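Local coordinates for possible metal-dependent hydrolase (Veillonella parvula, PDB 3RPC), which is probably a zinc-dependent hydrolase of the metallo-beta-lactamase superfamily, binding two zinc ions, with a substrate that is not established, at residues H132-L143 and I196-I204. Numbering follows the deposited sequence. Where two conformers were deposited one is given.
Sequences HGTVEMYANPVL and ILGFEDSII. With ZN (zinc ion), chain E.
His132, a ligand of the dinuclear zinc site of this metallo-beta-lactamase fold, is gripped at its ring edge by the backbone carbonyl of Ile203. NE2 of His132 binds one zinc ion at 2.1 Å, and ND1 of His132 donates to Ile203 O at 2.9 Å (160° at the hydrogen). The acceptor lies near the imidazole plane, while ND1 sits above the carbonyl plane. Together with the zinc bond, this second-shell bond would set the ring's rotation. Asp168, His72 and His74 bind the same zinc.

Beyond the site the contact is mostly apolar. The extended selenomethionine Met137 crosses Ile203 at about a right angle, with Met137 SE 3.6 Å from Ile203 CG2. Met137 CE reaches Phe199 CB at 3.9 Å. In one of two conformers, Leu143 lays CD2 over the centre of one Phe199 ring face, a CH-pi contact 4.3 Å from the centroid. ND2 of Asn140 meets the edge of the Phe199 ring at CZ, 3.7 Å away, while Asn140 OD1 caps Val142 N and Leu143 N. A water bridges Thr134 OG1 and Asp201 OD2.

The contact joins short helix 135-138 and the start of helix 143-147 to the loop between strand 186-190 and helix 207-216.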
# COMPACT_ATOMS: atom_id res chain seq x y z
N HIS A 132 -3.16 -7.52 4.85
CA HIS A 132 -3.99 -8.63 5.34
C HIS A 132 -3.26 -9.37 6.47
O HIS A 132 -3.09 -10.59 6.42
CB HIS A 132 -4.26 -9.57 4.14
CG HIS A 132 -5.46 -10.47 4.28
ND1 HIS A 132 -6.17 -10.63 5.45
CD2 HIS A 132 -6.05 -11.26 3.36
CE1 HIS A 132 -7.16 -11.49 5.24
NE2 HIS A 132 -7.11 -11.89 3.98
N GLY A 133 -2.82 -8.61 7.48
CA GLY A 133 -1.99 -9.14 8.56
C GLY A 133 -1.08 -8.06 9.13
O GLY A 133 -0.88 -7.02 8.51
N THR A 134 -0.55 -8.32 10.32
CA THR A 134 0.39 -7.39 10.94
C THR A 134 1.78 -7.53 10.34
O THR A 134 2.06 -8.49 9.62
CB THR A 134 0.51 -7.68 12.44
OG1 THR A 134 1.01 -9.01 12.59
CG2 THR A 134 -0.84 -7.56 13.12
N VAL A 135 2.65 -6.59 10.67
CA VAL A 135 4.03 -6.63 10.19
C VAL A 135 4.72 -7.93 10.58
O VAL A 135 5.38 -8.57 9.75
CB VAL A 135 4.86 -5.45 10.71
CG1 VAL A 135 6.34 -5.63 10.38
CG2 VAL A 135 4.34 -4.16 10.12
N GLU A 136 4.54 -8.34 11.83
CA GLU A 136 5.09 -9.60 12.32
C GLU A 136 4.63 -10.80 11.50
O GLU A 136 5.40 -11.72 11.23
CB GLU A 136 4.73 -9.81 13.80
CG GLU A 136 4.70 -11.28 14.20
CD GLU A 136 4.85 -11.49 15.70
OE1 GLU A 136 4.71 -10.52 16.46
OE2 GLU A 136 5.13 -12.65 16.10
N MSE A 137 3.36 -10.80 11.10
CA MSE A 137 2.86 -11.90 10.28
C MSE A 137 3.49 -11.90 8.90
O MSE A 137 3.77 -12.96 8.34
CB MSE A 137 1.35 -11.84 10.15
CG MSE A 137 0.62 -11.98 11.46
SE MSE A 137 -1.28 -11.88 11.10
CE MSE A 137 -1.95 -12.30 12.88
N TYR A 138 3.68 -10.72 8.32
CA TYR A 138 4.28 -10.64 6.99
C TYR A 138 5.77 -10.94 7.02
O TYR A 138 6.37 -11.24 5.99
CB TYR A 138 3.97 -9.31 6.30
CG TYR A 138 2.64 -9.33 5.60
CD1 TYR A 138 2.50 -9.91 4.35
CD2 TYR A 138 1.50 -8.82 6.22
CE1 TYR A 138 1.27 -9.97 3.71
CE2 TYR A 138 0.27 -8.86 5.59
CZ TYR A 138 0.16 -9.43 4.34
OH TYR A 138 -1.07 -9.47 3.73
N ALA A 139 6.36 -10.87 8.21
CA ALA A 139 7.76 -11.25 8.39
C ALA A 139 7.91 -12.77 8.46
O ALA A 139 9.02 -13.30 8.43
CB ALA A 139 8.33 -10.61 9.64
N ASN A 140 6.78 -13.47 8.57
CA ASN A 140 6.78 -14.93 8.60
C ASN A 140 6.65 -15.50 7.20
O ASN A 140 5.66 -15.25 6.51
CB ASN A 140 5.64 -15.43 9.50
CG ASN A 140 5.66 -16.93 9.68
OD1 ASN A 140 5.37 -17.68 8.75
ND2 ASN A 140 5.97 -17.38 10.89
N PRO A 141 7.66 -16.27 6.75
CA PRO A 141 7.71 -16.76 5.37
C PRO A 141 6.58 -17.73 5.02
O PRO A 141 6.25 -17.91 3.85
CB PRO A 141 9.06 -17.50 5.30
CG PRO A 141 9.84 -17.00 6.47
CD PRO A 141 8.84 -16.68 7.53
N VAL A 142 6.00 -18.36 6.03
CA VAL A 142 4.92 -19.30 5.79
C VAL A 142 3.59 -18.57 5.67
O VAL A 142 2.85 -18.78 4.70
CB VAL A 142 4.83 -20.37 6.90
CG1 VAL A 142 3.64 -21.29 6.65
CG2 VAL A 142 6.12 -21.18 6.96
N LEU A 143 3.30 -17.70 6.62
CA LEU A 143 2.04 -16.98 6.64
C LEU A 143 1.93 -15.94 5.53
O LEU A 143 0.87 -15.78 4.92
CB LEU A 143 1.84 -16.30 8.00
CG LEU A 143 0.49 -15.63 8.24
CD1 LEU A 143 -0.66 -16.59 7.95
CD2 LEU A 143 0.41 -15.10 9.66
N ILE A 196 -5.01 -16.82 13.39
CA ILE A 196 -4.15 -17.93 13.00
C ILE A 196 -3.59 -18.54 14.27
O ILE A 196 -3.27 -17.81 15.20
CB ILE A 196 -2.96 -17.43 12.16
CG1 ILE A 196 -3.44 -16.51 11.01
CG2 ILE A 196 -2.15 -18.61 11.63
CD1 ILE A 196 -4.39 -17.17 10.04
N LEU A 197 -3.46 -19.87 14.31
CA LEU A 197 -2.89 -20.52 15.48
C LEU A 197 -1.46 -20.03 15.70
O LEU A 197 -0.67 -19.91 14.75
CB LEU A 197 -2.94 -22.04 15.33
CG LEU A 197 -4.32 -22.69 15.18
CD1 LEU A 197 -4.17 -24.19 14.93
CD2 LEU A 197 -5.19 -22.43 16.40
N GLY A 198 -1.13 -19.72 16.95
CA GLY A 198 0.21 -19.29 17.29
C GLY A 198 0.47 -17.80 17.16
O GLY A 198 1.58 -17.35 17.43
N PHE A 199 -0.54 -17.03 16.76
CA PHE A 199 -0.40 -15.58 16.60
C PHE A 199 -1.50 -14.84 17.36
O PHE A 199 -2.66 -15.23 17.32
CB PHE A 199 -0.43 -15.17 15.12
CG PHE A 199 0.74 -15.67 14.32
CD1 PHE A 199 0.76 -16.97 13.83
CD2 PHE A 199 1.82 -14.84 14.07
CE1 PHE A 199 1.85 -17.43 13.10
CE2 PHE A 199 2.91 -15.29 13.34
CZ PHE A 199 2.92 -16.58 12.85
N GLU A 200 -1.13 -13.75 18.04
CA GLU A 200 -2.03 -13.03 18.95
C GLU A 200 -3.07 -12.11 18.30
O GLU A 200 -4.17 -11.91 18.84
CB GLU A 200 -1.20 -12.18 19.91
CG GLU A 200 -0.25 -12.96 20.79
CD GLU A 200 0.27 -12.13 21.95
OE1 GLU A 200 -0.09 -10.94 22.02
OE2 GLU A 200 1.02 -12.68 22.79
N ASP A 201 -2.71 -11.49 17.19
CA ASP A 201 -3.55 -10.47 16.58
C ASP A 201 -4.43 -11.06 15.48
O ASP A 201 -4.80 -12.22 15.56
CB ASP A 201 -2.68 -9.32 16.07
CG ASP A 201 -1.97 -8.61 17.20
OD1 ASP A 201 -2.65 -8.28 18.20
OD2 ASP A 201 -0.74 -8.39 17.10
N SER A 202 -4.77 -10.28 14.47
CA SER A 202 -5.67 -10.77 13.42
C SER A 202 -5.17 -10.39 12.03
O SER A 202 -4.39 -9.46 11.86
CB SER A 202 -7.08 -10.22 13.64
OG SER A 202 -7.98 -10.58 12.60
N ILE A 203 -5.61 -11.14 11.03
CA ILE A 203 -5.38 -10.76 9.64
C ILE A 203 -6.40 -9.77 9.10
O ILE A 203 -6.24 -9.28 7.98
CB ILE A 203 -5.34 -11.99 8.72
CG1 ILE A 203 -6.67 -12.77 8.82
CG2 ILE A 203 -4.14 -12.88 9.08
CD1 ILE A 203 -6.79 -13.93 7.82
N ILE A 204 -7.47 -9.51 9.85
CA ILE A 204 -8.43 -8.49 9.46
C ILE A 204 -8.76 -7.64 10.69
O ILE A 204 -7.98 -7.62 11.64
CB ILE A 204 -9.72 -9.06 8.81
CG1 ILE A 204 -10.43 -10.06 9.73
CG2 ILE A 204 -9.39 -9.75 7.48
CD1 ILE A 204 -11.81 -10.55 9.19
ZN ZN E . -8.65 -12.74 2.77
O HOH W 1 1.11 -9.38 15.32
O HOH W 2 -9.96 -14.12 3.38